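Local coordinates for uncharacterized protein Atu1656 (Agrobacterium tumefaciens, PDB 2OJH) that is of unknown function but belongs to the TolB family and folds as a six-bladed beta-propeller, at residues Glu45-Pro51 and Asn88-Pro94; Gly96-Ile101 and Tyr113-Ser117; Glu172-Gly177 and Phe189-Arg193. All blocks are in the same frame, centred on the assembly; numbering follows the deposited sequence.

In the fold
Interaction 1 joins two neighbouring blades of the propeller near its middle, while interactions 2 and 3 each pair the first or second strand of one blade with the next strand of that blade. Interactions 1 and 2 touch: G91 of strand 91-92 probably hydrogen-bonds to A100 of strand 98-103, its neighbour in the same sheet. Interaction 3 lies on the opposite side of the chain's centre from interaction 2, their centres about 26 Å apart. Chemistry follows place. The mostly buried interaction 1 relies on side-chain hydrogen bonds and has no backbone-to-backbone hydrogen bonds, whereas the other two, only partly buried, are backbone ladders, with mostly apolar side chains in interaction 2 and polar ones around R193 in interaction 3.

Interaction 1: Glu45-Pro51 and Asn88-Pro94; sequences EAPNWSP and NDHGISP
N48 lays its amide across the edge of the H90 imidazole, the two planes perpendicular. Its OD1 lies in the ring plane and accepts from H90 ND1 at 2.7 Å. Its ND2 turns to the H90 backbone and donates to H90 O at 3.1 Å, reaching that oxygen from above the carbonyl plane. An asparagine suits the place because one amide offers both an acceptor and a donor to the same residue. H90 is turned for this by its first torsion (chi1 47°), which sets CG between the backbone N and the carbonyl carbon; its NE2 is bonded to N59.

E45 and N88 make the next link. N88 ND2 gives E45 OE1 a nearly straight bond of 2.8 Å, in the plane of its own amide but from well above the carboxylate plane. The same OE1 has a salt bridge to R245, and N88 OD1 is bonded to N59. Between these links A46 fits its small CB against N88 O at 3.2 Å.

Farther along, the contact turns largely apolar. I92 pushes CD1 between N48 CB and S50 CA, and its CG2 branch meets P51 CD at 3.6 Å. P51 CB also lies close to P94 O.

The two segments run almost parallel, 2° apart, as the innermost strands of adjacent propeller blades. Since no backbone-to-backbone hydrogen bond crosses between them, the blades are joined here by side chains: the amides, imidazole and carboxylate are satisfied partly by one another and partly by N59 and R245, and isoleucine with proline fills the more exposed end.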
loop_
_atom_site.group_PDB
_atom_site.type_symbol
_atom_site.label_atom_id
_atom_site.label_comp_id
_atom_site.label_asym_id
_atom_site.label_seq_id
_atom_site.Cartn_x
_atom_site.Cartn_y
_atom_site.Cartn_z
ATOM N N GLU A 45 1.823 -11.300 -1.283
ATOM C CA GLU A 45 1.308 -10.009 -1.744
ATOM C C GLU A 45 1.821 -8.811 -0.981
ATOM O O GLU A 45 2.098 -8.901 0.207
ATOM C CB GLU A 45 -0.242 -10.031 -1.693
ATOM C CG GLU A 45 -0.829 -11.146 -2.594
ATOM C CD GLU A 45 -2.324 -11.123 -2.715
ATOM O OE1 GLU A 45 -2.830 -10.333 -3.540
ATOM O OE2 GLU A 45 -2.999 -11.942 -2.032
ATOM N N ALA A 46 1.925 -7.678 -1.677
ATOM C CA ALA A 46 1.908 -6.354 -0.993
ATOM C C ALA A 46 2.977 -6.106 0.082
ATOM O O ALA A 46 2.680 -5.924 1.289
ATOM C CB ALA A 46 0.468 -6.053 -0.447
ATOM N N PRO A 47 4.253 -6.086 -0.344
ATOM C CA PRO A 47 5.326 -5.927 0.646
ATOM C C PRO A 47 5.403 -4.505 1.254
ATOM O O PRO A 47 5.260 -3.502 0.527
ATOM C CB PRO A 47 6.590 -6.239 -0.178
ATOM C CG PRO A 47 6.232 -5.840 -1.585
ATOM C CD PRO A 47 4.768 -6.216 -1.722
ATOM N N ASN A 48 5.597 -4.452 2.576
ATOM C CA ASN A 48 6.154 -3.280 3.273
ATOM C C ASN A 48 7.641 -3.529 3.523
ATOM O O ASN A 48 8.099 -4.674 3.536
ATOM C CB ASN A 48 5.570 -3.126 4.702
ATOM C CG ASN A 48 4.064 -3.040 4.745
ATOM O OD1 ASN A 48 3.429 -3.805 5.461
ATOM N ND2 ASN A 48 3.474 -2.115 3.989
ATOM N N TRP A 49 8.389 -2.453 3.771
ATOM C CA TRP A 49 9.801 -2.566 4.070
ATOM C C TRP A 49 10.018 -1.993 5.440
ATOM O O TRP A 49 9.623 -0.851 5.690
ATOM C CB TRP A 49 10.591 -1.760 3.039
ATOM C CG TRP A 49 12.059 -2.138 2.884
ATOM C CD1 TRP A 49 12.986 -2.390 3.883
ATOM C CD2 TRP A 49 12.767 -2.247 1.641
ATOM N NE1 TRP A 49 14.229 -2.639 3.316
ATOM C CE2 TRP A 49 14.116 -2.552 1.945
ATOM C CE3 TRP A 49 12.390 -2.079 0.290
ATOM C CZ2 TRP A 49 15.093 -2.731 0.940
ATOM C CZ3 TRP A 49 13.356 -2.263 -0.701
ATOM C CH2 TRP A 49 14.692 -2.579 -0.367
ATOM N N SER A 50 10.635 -2.770 6.321
ATOM C CA SER A 50 10.830 -2.366 7.701
ATOM C C SER A 50 11.665 -1.091 7.815
ATOM O O SER A 50 12.570 -0.863 7.008
ATOM C CB SER A 50 11.454 -3.500 8.502
ATOM O OG SER A 50 12.845 -3.620 8.294
ATOM N N PRO A 51 11.340 -0.228 8.799
ATOM C CA PRO A 51 12.065 1.033 8.930
ATOM C C PRO A 51 13.528 0.883 9.279
ATOM O O PRO A 51 14.285 1.807 9.028
ATOM C CB PRO A 51 11.314 1.773 10.052
ATOM C CG PRO A 51 10.051 1.105 10.189
ATOM C CD PRO A 51 10.241 -0.321 9.771
ATOM N N ASN A 88 -4.497 -7.316 1.795
ATOM C CA ASN A 88 -3.236 -6.736 1.275
ATOM C C ASN A 88 -2.875 -5.341 1.771
ATOM O O ASN A 88 -1.921 -4.750 1.269
ATOM C CB ASN A 88 -3.288 -6.613 -0.237
ATOM C CG ASN A 88 -3.262 -7.941 -0.932
ATOM O OD1 ASN A 88 -3.426 -9.016 -0.307
ATOM N ND2 ASN A 88 -3.042 -7.889 -2.245
ATOM N N ASP A 89 -3.632 -4.830 2.743
ATOM C CA ASP A 89 -3.536 -3.428 3.168
ATOM C C ASP A 89 -3.042 -3.416 4.591
ATOM O O ASP A 89 -3.803 -3.695 5.517
ATOM C CB ASP A 89 -4.909 -2.752 3.061
ATOM C CG ASP A 89 -5.521 -2.843 1.681
ATOM O OD1 ASP A 89 -4.820 -2.667 0.644
ATOM O OD2 ASP A 89 -6.756 -3.036 1.609
ATOM N N HIS A 90 -1.757 -3.118 4.766
ATOM C CA HIS A 90 -1.099 -3.274 6.064
ATOM C C HIS A 90 0.154 -2.422 6.050
ATOM O O HIS A 90 0.594 -1.987 5.011
ATOM C CB HIS A 90 -0.750 -4.752 6.362
ATOM C CG HIS A 90 -0.079 -5.479 5.220
ATOM N ND1 HIS A 90 1.258 -5.312 4.914
ATOM C CD2 HIS A 90 -0.551 -6.396 4.341
ATOM C CE1 HIS A 90 1.568 -6.068 3.876
ATOM N NE2 HIS A 90 0.490 -6.744 3.513
ATOM N N GLY A 91 0.776 -2.192 7.190
ATOM C CA GLY A 91 1.936 -1.323 7.157
ATOM C C GLY A 91 2.639 -1.371 8.480
ATOM O O GLY A 91 2.199 -2.090 9.385
ATOM N N ILE A 92 3.747 -0.644 8.558
ATOM C CA ILE A 92 4.643 -0.669 9.731
ATOM C C ILE A 92 4.837 0.785 10.173
ATOM O O ILE A 92 4.946 1.706 9.314
ATOM C CB ILE A 92 6.002 -1.319 9.375
ATOM C CG1 ILE A 92 5.837 -2.712 8.723
ATOM C CG2 ILE A 92 6.891 -1.444 10.599
ATOM C CD1 ILE A 92 7.193 -3.305 8.253
ATOM N N SER A 93 4.792 1.025 11.473
ATOM C CA SER A 93 4.891 2.375 12.009
ATOM C C SER A 93 6.316 2.874 11.815
ATOM O O SER A 93 7.248 2.070 11.757
ATOM C CB SER A 93 4.556 2.378 13.507
ATOM O OG SER A 93 5.520 1.606 14.178
ATOM N N PRO A 94 6.506 4.206 11.736
ATOM C CA PRO A 94 7.835 4.739 11.426
ATOM C C PRO A 94 8.882 4.294 12.443
ATOM O O PRO A 94 10.052 4.069 12.087
ATOM C CB PRO A 94 7.620 6.259 11.491
ATOM C CG PRO A 94 6.160 6.453 11.142
ATOM C CD PRO A 94 5.511 5.283 11.895
#

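Interaction 2: Gly96-Ile101 and Tyr113-Ser117; sequences GALYAI and YLLPS
Y99 spreads one ring face beneath S117, whose CA stands 3.5 Å from the ring centroid in a CH-pi contact only 5° off the ring normal, with S117 CB 3.3 Å from Y99 CE1. The phenol oxygen is hydrogen-bonded to Y55 and R66, which helps hold the ring in place.

The tight part follows along the ladder. Y99 pairs with L115, and I101 with Y113, each through two backbone hydrogen bonds. On the face they share, L115 CD2 lies 3.9 Å from Y99 CB and 3.8 Å from I101 CD1, leucine and isoleucine crossing at about a right angle. On the other face A100 leaves space for L114, whose CD2 approaches A100 CB to 3.6 Å; W136 of the next blade packs there too.

The looser side is at A97, which is exposed, and at the non-hydrogen-bonded pair L98 and P116, whose side chains diverge. S117 still holds this end: its short side chain lets OG donate to a lone pair of G96 O at 2.8 Å, and its N donates to A97 O.

Such a twisted antiparallel hairpin, forming the second and third strands of a four-stranded blade, is typical of the beta-propeller.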
loop_
_atom_site.group_PDB
_atom_site.type_symbol
_atom_site.label_atom_id
_atom_site.label_comp_id
_atom_site.label_asym_id
_atom_site.label_seq_id
_atom_site.Cartn_x
_atom_site.Cartn_y
_atom_site.Cartn_z
ATOM N N GLY A 96 8.888 1.505 13.846
ATOM C CA GLY A 96 9.024 0.062 13.698
ATOM C C GLY A 96 8.387 -0.822 14.760
ATOM O O GLY A 96 8.451 -2.059 14.628
ATOM N N ALA A 97 7.772 -0.220 15.796
ATOM C CA ALA A 97 7.199 -0.989 16.905
ATOM C C ALA A 97 5.783 -1.533 16.695
ATOM O O ALA A 97 5.337 -2.371 17.483
ATOM C CB ALA A 97 7.268 -0.179 18.232
ATOM N N LEU A 98 5.075 -1.055 15.665
ATOM C CA LEU A 98 3.690 -1.469 15.429
ATOM C C LEU A 98 3.431 -1.861 14.004
ATOM O O LEU A 98 4.009 -1.277 13.086
ATOM C CB LEU A 98 2.698 -0.345 15.771
ATOM C CG LEU A 98 2.590 0.116 17.229
ATOM C CD1 LEU A 98 1.627 1.267 17.330
ATOM C CD2 LEU A 98 2.197 -1.002 18.238
ATOM N N TYR A 99 2.526 -2.826 13.846
ATOM C CA TYR A 99 1.941 -3.164 12.560
ATOM C C TYR A 99 0.485 -2.712 12.523
ATOM O O TYR A 99 -0.219 -2.736 13.528
ATOM C CB TYR A 99 1.983 -4.682 12.334
ATOM C CG TYR A 99 3.346 -5.311 12.145
ATOM C CD1 TYR A 99 4.480 -4.540 11.864
ATOM C CD2 TYR A 99 3.490 -6.696 12.193
ATOM C CE1 TYR A 99 5.744 -5.142 11.683
ATOM C CE2 TYR A 99 4.744 -7.310 12.019
ATOM C CZ TYR A 99 5.862 -6.526 11.755
ATOM O OH TYR A 99 7.087 -7.132 11.573
ATOM N N ALA A 100 0.034 -2.303 11.351
ATOM C CA ALA A 100 -1.369 -2.069 11.127
ATOM C C ALA A 100 -1.831 -3.085 10.092
ATOM O O ALA A 100 -1.145 -3.293 9.052
ATOM C CB ALA A 100 -1.583 -0.656 10.641
ATOM N N ILE A 101 -2.968 -3.731 10.367
ATOM C CA ILE A 101 -3.505 -4.772 9.458
ATOM C C ILE A 101 -4.967 -4.489 9.194
ATOM O O ILE A 101 -5.606 -3.737 9.943
ATOM C CB ILE A 101 -3.365 -6.195 10.063
ATOM C CG1 ILE A 101 -4.105 -6.271 11.399
ATOM C CG2 ILE A 101 -1.866 -6.560 10.286
ATOM C CD1 ILE A 101 -4.050 -7.682 12.110
ATOM N N TYR A 113 -6.739 -2.834 12.413
ATOM C CA TYR A 113 -6.220 -3.061 13.782
ATOM C C TYR A 113 -4.753 -2.643 13.833
ATOM O O TYR A 113 -4.082 -2.611 12.800
ATOM C CB TYR A 113 -6.282 -4.541 14.146
ATOM C CG TYR A 113 -7.666 -5.154 14.098
ATOM C CD1 TYR A 113 -8.240 -5.548 12.883
ATOM C CD2 TYR A 113 -8.379 -5.367 15.272
ATOM C CE1 TYR A 113 -9.524 -6.105 12.848
ATOM C CE2 TYR A 113 -9.640 -5.941 15.261
ATOM C CZ TYR A 113 -10.207 -6.298 14.039
ATOM O OH TYR A 113 -11.459 -6.861 14.039
ATOM N N LEU A 114 -4.245 -2.363 15.028
ATOM C CA LEU A 114 -2.806 -2.212 15.267
ATOM C C LEU A 114 -2.395 -3.349 16.178
ATOM O O LEU A 114 -3.205 -3.819 16.963
ATOM C CB LEU A 114 -2.492 -0.901 16.020
ATOM C CG LEU A 114 -2.967 0.409 15.367
ATOM C CD1 LEU A 114 -2.415 1.580 16.163
ATOM C CD2 LEU A 114 -2.531 0.472 13.940
ATOM N N LEU A 115 -1.148 -3.796 16.061
ATOM C CA LEU A 115 -0.596 -4.797 16.968
ATOM C C LEU A 115 0.925 -4.586 17.112
ATOM O O LEU A 115 1.522 -3.862 16.322
ATOM C CB LEU A 115 -0.922 -6.220 16.487
ATOM C CG LEU A 115 -0.214 -6.705 15.227
ATOM C CD1 LEU A 115 0.051 -8.212 15.310
ATOM C CD2 LEU A 115 -1.072 -6.319 14.035
ATOM N N PRO A 116 1.548 -5.184 18.143
ATOM C CA PRO A 116 3.007 -5.029 18.206
ATOM C C PRO A 116 3.713 -5.643 16.986
ATOM O O PRO A 116 3.270 -6.671 16.462
ATOM C CB PRO A 116 3.391 -5.814 19.459
ATOM C CG PRO A 116 2.113 -5.852 20.309
ATOM C CD PRO A 116 1.030 -5.992 19.267
ATOM N N SER A 117 4.814 -5.046 16.539
ATOM C CA SER A 117 5.516 -5.587 15.359
ATOM C C SER A 117 6.193 -6.940 15.639
ATOM O O SER A 117 6.587 -7.681 14.730
ATOM C CB SER A 117 6.525 -4.578 14.847
ATOM O OG SER A 117 7.481 -4.347 15.839
#

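Interaction 3: Glu172-Gly177 and Phe189-Arg193; sequences EGRNDG and FNSSR
Over one face of the R193 guanidinium sits the side chain of E172, its CB 3.5 Å above the plane and over the centre. The two chains run side by side, so E172 serves here mainly through its aliphatic part. Its OE1 bonds to H170 N, and a water that accepts from R193 NH1 bridges weakly back to it.

The edge of the same guanidinium does the polar work. NH2 donates to N175 OD1 at 2.9 Å, and NE makes a nearly straight bond to S191 OG at 2.8 Å. The S191 hydroxyl in turn donates to N175 OD1 at 2.6 Å, so this carbonyl oxygen is gripped by two donors that arrive from opposite faces of the amide. A bend at chi3 (66°) turns the arginine back toward S191 and across to N175, and W200 adds a cation-pi contact. Arginine is apt because its flat head can take a methylene group over one face while its edge donates.

These residues close the open end of an antiparallel hairpin made by the first two strands of a propeller blade, in one of the WD40-like repeats. D176 and N190 form its hydrogen-bonded pair. Beyond the last bridge R174 and S192 are still tied by two bonds: S192 N donates to R174 O, while S192 OG receives R174 N at 2.8 Å. G173, with no side chain, passes close to R193 N.

F189 turns a ring edge to N175, its CE2 3.4 Å from OD1, and packs on V202 of its own blade and on I155 of the preceding one. N190 projects on the other face of the sheet, with CG set between the backbone N and the carbonyl carbon (chi1 62°), which swings OD1 over toward D176. There N190 OD1 and D176 O, two acceptors, approach to 2.9 Å without a hydrogen bond; it is N190 ND2 that is bonded, to D219 O of the following blade.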
loop_
_atom_site.group_PDB
_atom_site.type_symbol
_atom_site.label_atom_id
_atom_site.label_comp_id
_atom_site.label_asym_id
_atom_site.label_seq_id
_atom_site.Cartn_x
_atom_site.Cartn_y
_atom_site.Cartn_z
ATOM N N GLU A 172 -16.500 12.457 -4.217
ATOM C CA GLU A 172 -16.128 12.879 -5.562
ATOM C C GLU A 172 -15.462 11.672 -6.220
ATOM O O GLU A 172 -14.286 11.431 -6.009
ATOM C CB GLU A 172 -15.140 14.059 -5.526
ATOM C CG GLU A 172 -15.637 15.308 -4.778
ATOM C CD GLU A 172 -15.213 15.294 -3.303
ATOM O OE1 GLU A 172 -14.622 14.302 -2.856
ATOM O OE2 GLU A 172 -15.471 16.280 -2.585
ATOM N N GLY A 173 -16.228 10.900 -6.981
ATOM C CA GLY A 173 -15.731 9.641 -7.532
ATOM C C GLY A 173 -15.505 8.633 -6.431
ATOM O O GLY A 173 -15.863 8.885 -5.279
ATOM N N ARG A 174 -14.944 7.473 -6.775
ATOM C CA ARG A 174 -14.450 6.548 -5.739
ATOM C C ARG A 174 -13.001 6.916 -5.432
ATOM O O ARG A 174 -12.237 7.217 -6.332
ATOM C CB ARG A 174 -14.522 5.086 -6.195
ATOM C CG ARG A 174 -15.883 4.649 -6.715
ATOM C CD ARG A 174 -15.843 3.171 -7.061
ATOM N NE ARG A 174 -17.181 2.655 -7.314
ATOM C CZ ARG A 174 -17.451 1.400 -7.668
ATOM N NH1 ARG A 174 -16.474 0.521 -7.807
ATOM N NH2 ARG A 174 -18.695 1.044 -7.898
ATOM N N ASN A 175 -12.625 6.888 -4.166
ATOM C CA ASN A 175 -11.297 7.339 -3.771
ATOM C C ASN A 175 -10.664 6.256 -2.953
ATOM O O ASN A 175 -11.280 5.762 -2.012
ATOM C CB ASN A 175 -11.391 8.634 -2.965
ATOM C CG ASN A 175 -12.145 9.696 -3.701
ATOM O OD1 ASN A 175 -11.643 10.271 -4.687
ATOM N ND2 ASN A 175 -13.387 9.933 -3.286
ATOM N N ASP A 176 -9.431 5.900 -3.297
ATOM C CA ASP A 176 -8.809 4.715 -2.723
ATOM C C ASP A 176 -7.304 4.907 -2.570
ATOM O O ASP A 176 -6.737 5.913 -3.030
ATOM C CB ASP A 176 -9.092 3.529 -3.642
ATOM C CG ASP A 176 -9.026 2.188 -2.934
ATOM O OD1 ASP A 176 -8.425 2.064 -1.849
ATOM O OD2 ASP A 176 -9.595 1.239 -3.500
ATOM N N GLY A 177 -6.667 3.957 -1.874
ATOM C CA GLY A 177 -5.200 3.904 -1.773
ATOM C C GLY A 177 -4.449 5.150 -1.328
ATOM O O GLY A 177 -3.546 5.606 -2.050
ATOM N N PHE A 189 -3.512 9.666 -3.358
ATOM C CA PHE A 189 -4.540 8.630 -3.463
ATOM C C PHE A 189 -4.993 8.572 -4.924
ATOM O O PHE A 189 -4.482 9.344 -5.760
ATOM C CB PHE A 189 -5.704 8.923 -2.483
ATOM C CG PHE A 189 -6.516 10.158 -2.840
ATOM C CD1 PHE A 189 -6.083 11.445 -2.475
ATOM C CD2 PHE A 189 -7.709 10.027 -3.543
ATOM C CE1 PHE A 189 -6.815 12.569 -2.822
ATOM C CE2 PHE A 189 -8.468 11.167 -3.896
ATOM C CZ PHE A 189 -8.007 12.445 -3.538
ATOM N N ASN A 190 -5.882 7.638 -5.263
ATOM C CA ASN A 190 -6.472 7.680 -6.621
ATOM C C ASN A 190 -7.977 7.908 -6.607
ATOM O O ASN A 190 -8.660 7.580 -5.641
ATOM C CB ASN A 190 -6.072 6.464 -7.501
ATOM C CG ASN A 190 -6.540 5.114 -6.947
ATOM O OD1 ASN A 190 -6.868 4.949 -5.769
ATOM N ND2 ASN A 190 -6.504 4.124 -7.802
ATOM N N SER A 191 -8.507 8.489 -7.680
ATOM C CA SER A 191 -9.906 8.790 -7.686
ATOM C C SER A 191 -10.434 8.544 -9.088
ATOM O O SER A 191 -9.720 8.796 -10.082
ATOM C CB SER A 191 -10.107 10.258 -7.280
ATOM O OG SER A 191 -11.476 10.611 -7.262
ATOM N N SER A 192 -11.670 8.054 -9.172
ATOM C CA SER A 192 -12.299 7.803 -10.471
ATOM C C SER A 192 -13.100 8.997 -10.950
ATOM O O SER A 192 -13.790 8.902 -11.979
ATOM C CB SER A 192 -13.268 6.619 -10.371
ATOM O OG SER A 192 -14.319 6.912 -9.440
ATOM N N ARG A 193 -13.010 10.120 -10.242
ATOM C CA ARG A 193 -13.875 11.263 -10.538
ATOM C C ARG A 193 -13.809 11.751 -11.992
ATOM O O ARG A 193 -14.759 12.363 -12.488
ATOM C CB ARG A 193 -13.687 12.414 -9.517
ATOM C CG ARG A 193 -12.431 13.275 -9.674
ATOM C CD ARG A 193 -12.211 14.167 -8.448
ATOM N NE ARG A 193 -11.896 13.391 -7.242
ATOM C CZ ARG A 193 -11.670 13.908 -6.033
ATOM N NH1 ARG A 193 -11.721 15.222 -5.837
ATOM N NH2 ARG A 193 -11.386 13.105 -5.005
HETATM O O HOH W 1 -11.887 15.134 -2.948
#